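Local coordinates for gala protein type 1, 3 or 4 (Legionella pneumophila subsp. pneumophila, PDB 4XA9), which probably binds small GTPases and may act as a GTPase activator, using a curved leucine-rich repeat scaffold, at residues K141-D152 with I164-S175; D176-Q187 with K201-S211. All coordinates share one frame; numbering follows the deposited sequence.

Contact 1. Residues K141-D152 with I164-S175; sequences KKIDLCFNSLED and IKELIASACDVS
Ile168 lays its CB over one face of the Asp144 carboxylate, 3.4 Å from CG of the aspartate and close to both oxygens. With CG anti to the backbone N (chi1 -169°), the Asp144 carboxylate is turned for OD1 to accept the backbone N of Cys146, closing an Asx turn. The Phe147 ring meets the CB of Ala171 obliquely, through CD1, and stacks with an aromatic ring of another protein chain. At the far end the carboxylate of Asp173 takes the hydroxyl of Ser149 on the anti lone pair of OD2, with OG 2.7 Å away; its OD1 pairs with a basic side chain of that other chain. Asp152 OD1 accepts the backbone N of Ser175 on its syn side at 2.8 Å; OD2 lies beside the Ser175 hydroxyl, at a separation so short that its exact value is doubtful. Ahead of these loops in the chain, strands 142-144 and 166-168 run parallel, 3° apart, joined by bonds such as Ile168 N to Ile143 O at 2.9 Å. On the inward face, the Ile143 and Ile164 side chains cross at about a right angle and meet through their CD1 methyls. Parallel strands on successive turns, each followed by a loop that leads to a helix, are the hallmark of the leucine-rich repeat solenoid, here with the strand-to-helix loops bordering a partner protein.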
loop_
_atom_site.group_PDB
_atom_site.type_symbol
_atom_site.label_atom_id
_atom_site.label_comp_id
_atom_site.label_asym_id
_atom_site.label_seq_id
_atom_site.Cartn_x
_atom_site.Cartn_y
_atom_site.Cartn_z
ATOM N N LYS A 141 -2.111 2.071 21.916
ATOM C CA LYS A 141 -3.532 2.315 21.719
ATOM C C LYS A 141 -3.946 2.037 20.276
ATOM O O LYS A 141 -5.083 1.641 20.015
ATOM C CB LYS A 141 -3.889 3.751 22.105
ATOM C CG LYS A 141 -3.726 4.029 23.591
ATOM C CD LYS A 141 -4.414 5.322 23.983
ATOM C CE LYS A 141 -4.408 5.509 25.492
ATOM N NZ LYS A 141 -5.363 6.572 25.923
ATOM N N LYS A 142 -3.016 2.236 19.345
ATOM C CA LYS A 142 -3.278 1.989 17.929
ATOM C C LYS A 142 -2.103 1.284 17.261
ATOM O O LYS A 142 -0.955 1.701 17.419
ATOM C CB LYS A 142 -3.567 3.301 17.195
ATOM C CG LYS A 142 -3.684 3.140 15.676
ATOM C CD LYS A 142 -4.011 4.462 14.987
ATOM C CE LYS A 142 -4.124 4.275 13.475
ATOM N NZ LYS A 142 -4.507 5.539 12.783
ATOM N N ILE A 143 -2.393 0.217 16.520
ATOM C CA ILE A 143 -1.375 -0.488 15.743
ATOM C C ILE A 143 -1.886 -0.774 14.331
ATOM O O ILE A 143 -3.009 -1.259 14.147
ATOM C CB ILE A 143 -0.953 -1.841 16.379
ATOM C CG1 ILE A 143 -1.007 -1.794 17.908
ATOM C CG2 ILE A 143 0.461 -2.226 15.935
ATOM C CD1 ILE A 143 -0.521 -3.087 18.559
ATOM N N ASP A 144 -1.053 -0.474 13.341
ATOM C CA ASP A 144 -1.331 -0.821 11.955
ATOM C C ASP A 144 -0.301 -1.849 11.515
ATOM O O ASP A 144 0.899 -1.556 11.471
ATOM C CB ASP A 144 -1.291 0.424 11.063
ATOM C CG ASP A 144 -1.838 0.170 9.656
ATOM O OD1 ASP A 144 -1.696 -0.965 9.144
ATOM O OD2 ASP A 144 -2.398 1.117 9.056
ATOM N N LEU A 145 -0.768 -3.050 11.190
ATOM C CA LEU A 145 0.126 -4.159 10.873
ATOM C C LEU A 145 -0.119 -4.773 9.495
ATOM O O LEU A 145 0.214 -5.936 9.274
ATOM C CB LEU A 145 -0.002 -5.254 11.939
ATOM C CG LEU A 145 0.501 -4.859 13.321
ATOM C CD1 LEU A 145 0.129 -5.903 14.370
ATOM C CD2 LEU A 145 2.015 -4.638 13.269
ATOM N N CYS A 146 -0.691 -4.002 8.575
ATOM C CA CYS A 146 -1.006 -4.514 7.239
ATOM C C CYS A 146 0.213 -5.142 6.575
ATOM O O CYS A 146 1.331 -4.684 6.781
ATOM C CB CYS A 146 -1.557 -3.401 6.348
ATOM S SG CYS A 146 -3.122 -2.724 6.906
ATOM N N PHE A 147 -0.017 -6.196 5.796
ATOM C CA PHE A 147 1.028 -6.874 5.022
ATOM C C PHE A 147 2.057 -7.573 5.900
ATOM O O PHE A 147 3.209 -7.729 5.500
ATOM C CB PHE A 147 1.753 -5.899 4.080
ATOM C CG PHE A 147 0.834 -5.016 3.277
ATOM C CD1 PHE A 147 -0.056 -5.560 2.362
ATOM C CD2 PHE A 147 0.894 -3.639 3.408
ATOM C CE1 PHE A 147 -0.891 -4.752 1.615
ATOM C CE2 PHE A 147 0.059 -2.820 2.661
ATOM C CZ PHE A 147 -0.833 -3.379 1.760
ATOM N N ASN A 148 1.642 -7.980 7.094
ATOM C CA ASN A 148 2.450 -8.842 7.955
ATOM C C ASN A 148 1.709 -10.153 8.199
ATOM O O ASN A 148 0.545 -10.141 8.596
ATOM C CB ASN A 148 2.759 -8.176 9.302
ATOM C CG ASN A 148 3.687 -6.980 9.172
ATOM O OD1 ASN A 148 4.898 -7.133 8.998
ATOM N ND2 ASN A 148 3.125 -5.780 9.280
ATOM N N SER A 149 2.372 -11.280 7.973
ATOM C CA SER A 149 1.717 -12.573 8.177
ATOM C C SER A 149 1.563 -12.871 9.667
ATOM O O SER A 149 2.323 -13.655 10.240
ATOM C CB SER A 149 2.501 -13.691 7.486
ATOM O OG SER A 149 1.816 -14.932 7.595
ATOM N N LEU A 150 0.575 -12.235 10.290
ATOM C CA LEU A 150 0.339 -12.392 11.720
ATOM C C LEU A 150 -0.302 -13.736 12.022
ATOM O O LEU A 150 -0.104 -14.293 13.098
ATOM C CB LEU A 150 -0.565 -11.277 12.253
ATOM C CG LEU A 150 -0.164 -9.823 12.008
ATOM C CD1 LEU A 150 -1.237 -8.899 12.557
ATOM C CD2 LEU A 150 1.191 -9.525 12.641
ATOM N N GLU A 151 -1.092 -14.229 11.068
ATOM C CA GLU A 151 -1.880 -15.448 11.242
ATOM C C GLU A 151 -2.872 -15.337 12.407
ATOM O O GLU A 151 -2.922 -14.325 13.104
ATOM C CB GLU A 151 -0.953 -16.658 11.428
ATOM C CG GLU A 151 -0.134 -16.985 10.185
ATOM C CD GLU A 151 0.796 -18.177 10.368
ATOM O OE1 GLU A 151 1.521 -18.234 11.387
ATOM O OE2 GLU A 151 0.797 -19.062 9.485
ATOM N N ASP A 152 -3.678 -16.377 12.597
ATOM C CA ASP A 152 -4.687 -16.390 13.650
ATOM C C ASP A 152 -4.062 -16.286 15.035
ATOM O O ASP A 152 -4.521 -15.509 15.872
ATOM C CB ASP A 152 -5.535 -17.661 13.554
ATOM C CG ASP A 152 -6.430 -17.669 12.332
ATOM O OD1 ASP A 152 -7.042 -16.620 12.039
ATOM O OD2 ASP A 152 -6.506 -18.712 11.655
ATOM N N ILE A 164 -5.303 -1.786 23.322
ATOM C CA ILE A 164 -5.490 -1.411 21.923
ATOM C C ILE A 164 -6.916 -0.960 21.623
ATOM O O ILE A 164 -7.871 -1.705 21.844
ATOM C CB ILE A 164 -5.133 -2.566 20.979
ATOM C CG1 ILE A 164 -3.752 -3.119 21.313
ATOM C CG2 ILE A 164 -5.182 -2.100 19.520
ATOM C CD1 ILE A 164 -3.349 -4.291 20.437
ATOM N N LYS A 165 -7.050 0.258 21.101
ATOM C CA LYS A 165 -8.353 0.803 20.724
ATOM C C LYS A 165 -8.564 0.711 19.215
ATOM O O LYS A 165 -9.691 0.594 18.734
ATOM C CB LYS A 165 -8.486 2.257 21.179
ATOM C CG LYS A 165 -8.542 2.432 22.686
ATOM C CD LYS A 165 -9.827 1.858 23.253
ATOM C CE LYS A 165 -9.879 2.005 24.764
ATOM N NZ LYS A 165 -8.809 1.219 25.442
ATOM N N GLU A 166 -7.471 0.777 18.467
ATOM C CA GLU A 166 -7.559 0.710 17.019
ATOM C C GLU A 166 -6.547 -0.273 16.454
ATOM O O GLU A 166 -5.352 -0.162 16.704
ATOM C CB GLU A 166 -7.358 2.100 16.415
ATOM C CG GLU A 166 -8.434 3.085 16.844
ATOM C CD GLU A 166 -8.193 4.485 16.342
ATOM O OE1 GLU A 166 -7.080 5.012 16.553
ATOM O OE2 GLU A 166 -9.120 5.055 15.731
ATOM N N LEU A 167 -7.039 -1.242 15.691
ATOM C CA LEU A 167 -6.179 -2.250 15.099
ATOM C C LEU A 167 -6.426 -2.360 13.588
ATOM O O LEU A 167 -7.546 -2.606 13.142
ATOM C CB LEU A 167 -6.402 -3.603 15.792
ATOM C CG LEU A 167 -5.587 -4.780 15.266
ATOM C CD1 LEU A 167 -4.102 -4.477 15.364
ATOM C CD2 LEU A 167 -5.927 -6.055 16.029
ATOM N N ILE A 168 -5.370 -2.156 12.811
ATOM C CA ILE A 168 -5.410 -2.306 11.361
ATOM C C ILE A 168 -4.544 -3.502 11.020
ATOM O O ILE A 168 -3.342 -3.501 11.303
ATOM C CB ILE A 168 -4.875 -1.048 10.612
ATOM C CG1 ILE A 168 -5.227 0.234 11.365
ATOM C CG2 ILE A 168 -5.366 -0.996 9.160
ATOM C CD1 ILE A 168 -6.664 0.559 11.337
ATOM N N ALA A 169 -5.142 -4.526 10.420
ATOM C CA ALA A 169 -4.406 -5.746 10.124
ATOM C C ALA A 169 -4.924 -6.405 8.848
ATOM O O ALA A 169 -5.373 -7.553 8.867
ATOM C CB ALA A 169 -4.489 -6.712 11.303
ATOM N N SER A 170 -4.851 -5.670 7.740
ATOM C CA SER A 170 -5.301 -6.181 6.449
ATOM C C SER A 170 -4.174 -6.936 5.753
ATOM O O SER A 170 -3.013 -6.556 5.872
ATOM C CB SER A 170 -5.802 -5.040 5.553
ATOM O OG SER A 170 -6.940 -4.395 6.106
ATOM N N ALA A 171 -4.530 -7.986 5.015
ATOM C CA ALA A 171 -3.551 -8.857 4.358
ATOM C C ALA A 171 -2.579 -9.436 5.379
ATOM O O ALA A 171 -1.360 -9.314 5.232
ATOM C CB ALA A 171 -2.796 -8.102 3.263
ATOM N N CYS A 172 -3.127 -10.059 6.419
ATOM C CA CYS A 172 -2.313 -10.590 7.506
ATOM C C CYS A 172 -2.527 -12.083 7.742
ATOM O O CYS A 172 -2.184 -12.598 8.810
ATOM C CB CYS A 172 -2.590 -9.819 8.802
ATOM S SG CYS A 172 -1.972 -8.101 8.814
ATOM N N ASP A 173 -3.086 -12.764 6.746
ATOM C CA ASP A 173 -3.372 -14.202 6.827
ATOM C C ASP A 173 -4.276 -14.555 8.010
ATOM O O ASP A 173 -4.068 -15.562 8.689
ATOM C CB ASP A 173 -2.067 -15.007 6.898
ATOM C CG ASP A 173 -1.284 -14.967 5.594
ATOM O OD1 ASP A 173 -1.918 -15.004 4.520
ATOM O OD2 ASP A 173 -0.039 -14.883 5.639
ATOM N N VAL A 174 -5.290 -13.727 8.240
ATOM C CA VAL A 174 -6.256 -13.970 9.303
ATOM C C VAL A 174 -7.466 -14.745 8.782
ATOM O O VAL A 174 -8.061 -14.369 7.768
ATOM C CB VAL A 174 -6.740 -12.645 9.931
ATOM C CG1 VAL A 174 -7.833 -12.904 10.951
ATOM C CG2 VAL A 174 -5.580 -11.902 10.563
ATOM N N SER A 175 -7.831 -15.827 9.465
ATOM C CA SER A 175 -9.053 -16.550 9.118
ATOM C C SER A 175 -10.142 -16.272 10.149
ATOM O O SER A 175 -9.984 -15.403 10.999
ATOM C CB SER A 175 -8.795 -18.055 9.027
ATOM O OG SER A 175 -8.569 -18.602 10.315
HETATM O O HOH W 1 -6.379 7.346 14.348
HETATM O O HOH W 2 -3.895 -18.347 10.609
#

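Contact 2. Residues D176-Q187 with K201-S211; sequences DIGAIELAKNNQ and KSTLHFANNTS
Ile180 sets its CG2 methyl squarely over the His205 ring, 3.6 Å from the centroid and only 3° off the ring normal, a CH-pi contact of almost ideal alignment. CG2 stands anti to the backbone N and CG1 beside that nitrogen (chi1 -73°), which turns both branches to the histidine: CG2 above the ring centre, CG1 against CD2. Beyond CG1, the CD1 methyl meets Lys201 CE, where the bent lysine chain crosses the isoleucine. The carbonyl O of Lys201 lies in plane at the edge of the imidazole.

One turn further on, Ala183 plays the same part for Phe206. Its CB lies over one face of the phenyl ring, 3.7 Å from the centroid but displaced toward the rim, nearest CD1. The small alanine also touches His205 CB, and with Ala179 it lets the two helices run with their axes 8.4 Å apart and inclined by 10°.

Polar groups close both ends. Ser202 OG donates to Asp176 OD1 at 2.6 Å, approaching on the anti side and somewhat out of the carboxylate plane; OD2 of this aspartate is bound by Thr199. At the other end, Asn209 ND2 gives a nearly straight bond to Ala183 O, 2.9 Å long, with the acceptor in the plane of the amide. Asn209 OD1 accepts Ser211 N in an Asx turn, the donor standing above the carbonyl plane, and is also bonded by Leu212 N.

On its other side, helix 176-184 rests on helix 151-159 through Leu182, which also touches Leu191 of strand 190-192. Phe206 reaches that same leucine and Leu230 of helix 224-230, placing helix 203-207 between its neighbours on the convex side of the solenoid.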
loop_
_atom_site.group_PDB
_atom_site.type_symbol
_atom_site.label_atom_id
_atom_site.label_comp_id
_atom_site.label_asym_id
_atom_site.label_seq_id
_atom_site.Cartn_x
_atom_site.Cartn_y
_atom_site.Cartn_z
ATOM N N ASP A 176 -11.236 -17.032 10.078
ATOM C CA ASP A 176 -12.360 -16.868 10.996
ATOM C C ASP A 176 -11.952 -17.062 12.446
ATOM O O ASP A 176 -12.486 -16.405 13.334
ATOM C CB ASP A 176 -13.489 -17.843 10.648
ATOM C CG ASP A 176 -14.226 -17.457 9.378
ATOM O OD1 ASP A 176 -14.490 -16.252 9.193
ATOM O OD2 ASP A 176 -14.546 -18.357 8.571
ATOM N N ILE A 177 -11.005 -17.967 12.677
ATOM C CA ILE A 177 -10.498 -18.245 14.016
ATOM C C ILE A 177 -9.971 -16.986 14.701
ATOM O O ILE A 177 -10.291 -16.706 15.860
ATOM C CB ILE A 177 -9.364 -19.285 13.980
ATOM C CG1 ILE A 177 -9.823 -20.552 13.255
ATOM C CG2 ILE A 177 -8.873 -19.595 15.387
ATOM C CD1 ILE A 177 -11.019 -21.210 13.885
ATOM N N GLY A 178 -9.151 -16.236 13.978
ATOM C CA GLY A 178 -8.588 -15.011 14.516
ATOM C C GLY A 178 -9.626 -13.913 14.598
ATOM O O GLY A 178 -9.693 -13.182 15.584
ATOM N N ALA A 179 -10.443 -13.802 13.558
ATOM C CA ALA A 179 -11.433 -12.733 13.478
ATOM C C ALA A 179 -12.466 -12.855 14.593
ATOM O O ALA A 179 -12.880 -11.852 15.175
ATOM C CB ALA A 179 -12.113 -12.740 12.118
ATOM N N ILE A 180 -12.875 -14.082 14.897
ATOM C CA ILE A 180 -13.846 -14.305 15.961
ATOM C C ILE A 180 -13.297 -13.845 17.316
ATOM O O ILE A 180 -14.015 -13.225 18.104
ATOM C CB ILE A 180 -14.276 -15.788 16.019
ATOM C CG1 ILE A 180 -15.181 -16.103 14.829
ATOM C CG2 ILE A 180 -15.023 -16.089 17.318
ATOM C CD1 ILE A 180 -15.477 -17.579 14.633
ATOM N N GLU A 181 -12.020 -14.107 17.582
ATOM C CA GLU A 181 -11.437 -13.675 18.850
ATOM C C GLU A 181 -11.334 -12.149 18.914
ATOM O O GLU A 181 -11.566 -11.547 19.962
ATOM C CB GLU A 181 -10.068 -14.325 19.069
ATOM C CG GLU A 181 -10.149 -15.844 19.162
ATOM C CD GLU A 181 -11.217 -16.313 20.143
ATOM O OE1 GLU A 181 -11.226 -15.836 21.301
ATOM O OE2 GLU A 181 -12.062 -17.145 19.743
ATOM N N LEU A 182 -11.007 -11.521 17.790
ATOM C CA LEU A 182 -11.016 -10.064 17.721
ATOM C C LEU A 182 -12.430 -9.513 17.924
ATOM O O LEU A 182 -12.615 -8.469 18.546
ATOM C CB LEU A 182 -10.446 -9.585 16.383
ATOM C CG LEU A 182 -8.925 -9.676 16.245
ATOM C CD1 LEU A 182 -8.495 -9.388 14.814
ATOM C CD2 LEU A 182 -8.241 -8.717 17.207
ATOM N N ALA A 183 -13.425 -10.217 17.397
ATOM C CA ALA A 183 -14.812 -9.799 17.558
ATOM C C ALA A 183 -15.231 -9.826 19.025
ATOM O O ALA A 183 -15.988 -8.964 19.476
ATOM C CB ALA A 183 -15.734 -10.686 16.731
ATOM N N LYS A 184 -14.732 -10.816 19.761
ATOM C CA LYS A 184 -15.066 -10.974 21.173
ATOM C C LYS A 184 -14.455 -9.869 22.037
ATOM O O LYS A 184 -14.946 -9.589 23.135
ATOM C CB LYS A 184 -14.615 -12.347 21.679
ATOM C CG LYS A 184 -15.401 -13.512 21.092
ATOM C CD LYS A 184 -14.917 -14.853 21.631
ATOM C CE LYS A 184 -15.723 -15.999 21.036
ATOM N NZ LYS A 184 -15.248 -17.330 21.509
ATOM N N ASN A 185 -13.383 -9.252 21.536
ATOM C CA ASN A 185 -12.722 -8.136 22.210
ATOM C C ASN A 185 -13.707 -7.010 22.510
ATOM O O ASN A 185 -14.526 -6.657 21.661
ATOM C CB ASN A 185 -11.571 -7.606 21.346
ATOM C CG ASN A 185 -10.902 -6.385 21.940
ATOM O OD1 ASN A 185 -11.462 -5.292 21.918
ATOM N ND2 ASN A 185 -9.679 -6.556 22.429
ATOM N N ASN A 186 -13.621 -6.443 23.710
ATOM C CA ASN A 186 -14.549 -5.391 24.123
ATOM C C ASN A 186 -13.936 -4.004 24.238
ATOM O O ASN A 186 -14.555 -3.105 24.797
ATOM C CB ASN A 186 -15.190 -5.753 25.464
ATOM C CG ASN A 186 -16.063 -6.984 25.378
ATOM O OD1 ASN A 186 -17.179 -6.926 24.860
ATOM N ND2 ASN A 186 -15.569 -8.103 25.897
ATOM N N GLN A 187 -12.728 -3.815 23.714
ATOM C CA GLN A 187 -12.082 -2.505 23.802
ATOM C C GLN A 187 -11.926 -1.824 22.444
ATOM O O GLN A 187 -12.013 -0.598 22.349
ATOM C CB GLN A 187 -10.711 -2.622 24.478
ATOM C CG GLN A 187 -10.776 -2.957 25.954
ATOM C CD GLN A 187 -11.026 -4.424 26.203
ATOM O OE1 GLN A 187 -10.485 -5.285 25.505
ATOM N NE2 GLN A 187 -11.853 -4.723 27.198
ATOM N N LYS A 201 -18.857 -17.024 8.825
ATOM C CA LYS A 201 -18.728 -17.600 10.162
ATOM C C LYS A 201 -18.365 -16.572 11.242
ATOM O O LYS A 201 -18.734 -16.734 12.405
ATOM C CB LYS A 201 -17.676 -18.711 10.160
ATOM C CG LYS A 201 -18.225 -20.097 10.440
ATOM C CD LYS A 201 -17.208 -20.951 11.186
ATOM C CE LYS A 201 -16.874 -20.345 12.543
ATOM N NZ LYS A 201 -15.896 -21.162 13.318
ATOM N N SER A 202 -17.635 -15.526 10.870
ATOM C CA SER A 202 -17.231 -14.529 11.859
ATOM C C SER A 202 -18.313 -13.505 12.154
ATOM O O SER A 202 -18.257 -12.818 13.177
ATOM C CB SER A 202 -15.974 -13.787 11.402
ATOM O OG SER A 202 -14.875 -14.665 11.262
ATOM N N THR A 203 -19.292 -13.385 11.262
ATOM C CA THR A 203 -20.116 -12.182 11.261
ATOM C C THR A 203 -21.076 -12.104 12.441
ATOM O O THR A 203 -21.368 -11.002 12.917
ATOM C CB THR A 203 -20.900 -12.041 9.952
ATOM O OG1 THR A 203 -21.787 -13.151 9.796
ATOM C CG2 THR A 203 -19.930 -11.981 8.765
ATOM N N LEU A 204 -21.554 -13.250 12.925
ATOM C CA LEU A 204 -22.419 -13.250 14.100
ATOM C C LEU A 204 -21.677 -12.631 15.286
ATOM O O LEU A 204 -22.226 -11.810 16.019
ATOM C CB LEU A 204 -22.901 -14.666 14.445
ATOM C CG LEU A 204 -23.654 -14.781 15.770
ATOM C CD1 LEU A 204 -24.891 -13.905 15.745
ATOM C CD2 LEU A 204 -24.020 -16.231 16.079
ATOM N N HIS A 205 -20.413 -12.993 15.446
ATOM C CA HIS A 205 -19.618 -12.461 16.547
ATOM C C HIS A 205 -19.387 -10.959 16.425
ATOM O O HIS A 205 -19.301 -10.264 17.442
ATOM C CB HIS A 205 -18.289 -13.204 16.640
ATOM C CG HIS A 205 -18.453 -14.663 16.924
ATOM N ND1 HIS A 205 -18.593 -15.159 18.201
ATOM C CD2 HIS A 205 -18.532 -15.730 16.094
ATOM C CE1 HIS A 205 -18.737 -16.471 18.149
ATOM N NE2 HIS A 205 -18.706 -16.843 16.881
ATOM N N PHE A 206 -19.296 -10.452 15.197
ATOM C CA PHE A 206 -19.178 -9.008 15.002
ATOM C C PHE A 206 -20.538 -8.330 15.179
ATOM O O PHE A 206 -20.612 -7.186 15.611
ATOM C CB PHE A 206 -18.598 -8.668 13.619
ATOM C CG PHE A 206 -17.109 -8.898 13.499
ATOM C CD1 PHE A 206 -16.207 -8.172 14.272
ATOM C CD2 PHE A 206 -16.611 -9.821 12.594
ATOM C CE1 PHE A 206 -14.842 -8.382 14.155
ATOM C CE2 PHE A 206 -15.249 -10.036 12.471
ATOM C CZ PHE A 206 -14.361 -9.311 13.255
ATOM N N ALA A 207 -21.618 -9.022 14.831
ATOM C CA ALA A 207 -22.944 -8.467 15.075
ATOM C C ALA A 207 -23.186 -8.324 16.579
ATOM O O ALA A 207 -23.864 -7.396 17.023
ATOM C CB ALA A 207 -24.032 -9.334 14.440
ATOM N N ASN A 208 -22.624 -9.235 17.366
ATOM C CA ASN A 208 -22.847 -9.187 18.811
ATOM C C ASN A 208 -21.756 -8.420 19.569
ATOM O O ASN A 208 -21.829 -8.264 20.790
ATOM C CB ASN A 208 -22.990 -10.606 19.370
ATOM C CG ASN A 208 -24.314 -11.255 18.981
ATOM O OD1 ASN A 208 -25.294 -10.567 18.691
ATOM N ND2 ASN A 208 -24.350 -12.583 18.997
ATOM N N ASN A 209 -20.750 -7.947 18.842
ATOM C CA ASN A 209 -19.757 -7.035 19.402
ATOM C C ASN A 209 -20.420 -5.734 19.860
ATOM O O ASN A 209 -21.328 -5.227 19.197
ATOM C CB ASN A 209 -18.666 -6.746 18.361
ATOM C CG ASN A 209 -17.678 -5.688 18.819
ATOM O OD1 ASN A 209 -17.971 -4.495 18.770
ATOM N ND2 ASN A 209 -16.496 -6.120 19.239
ATOM N N THR A 210 -19.972 -5.186 20.987
ATOM C CA THR A 210 -20.586 -3.972 21.517
ATOM C C THR A 210 -19.636 -2.773 21.564
ATOM O O THR A 210 -20.032 -1.685 21.976
ATOM C CB THR A 210 -21.125 -4.197 22.939
ATOM O OG1 THR A 210 -20.057 -4.633 23.792
ATOM C CG2 THR A 210 -22.241 -5.242 22.937
ATOM N N SER A 211 -18.396 -2.961 21.126
ATOM C CA SER A 211 -17.382 -1.915 21.247
ATOM C C SER A 211 -17.102 -1.205 19.922
ATOM O O SER A 211 -16.935 0.013 19.883
ATOM C CB SER A 211 -16.079 -2.499 21.805
ATOM O OG SER A 211 -15.498 -3.433 20.905
HETATM O O HOH W 3 -17.521 -6.687 22.110
#

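How the contacts relate
Followed from the N terminus, the chain closes contact 1 first: strand 142-144 leads through helix 151-159 to strand 166-168, a beta-alpha-beta unit whose ends come together side by side. Helix 176-184 follows directly, and passage through strand 190-192 then brings helix 203-207 back against it in contact 2. The two closures lie in series, neither nesting nor crossing, with centres about 14 Å apart. Contact 1 unites neighbouring turns along the sheet and the loops that follow its strands, contact 2 along the row of helices. They meet where Asp152 OD1 probably accepts a hydrogen bond from Gly178 N, and where Leu167 packs on Leu182 between strand and helix.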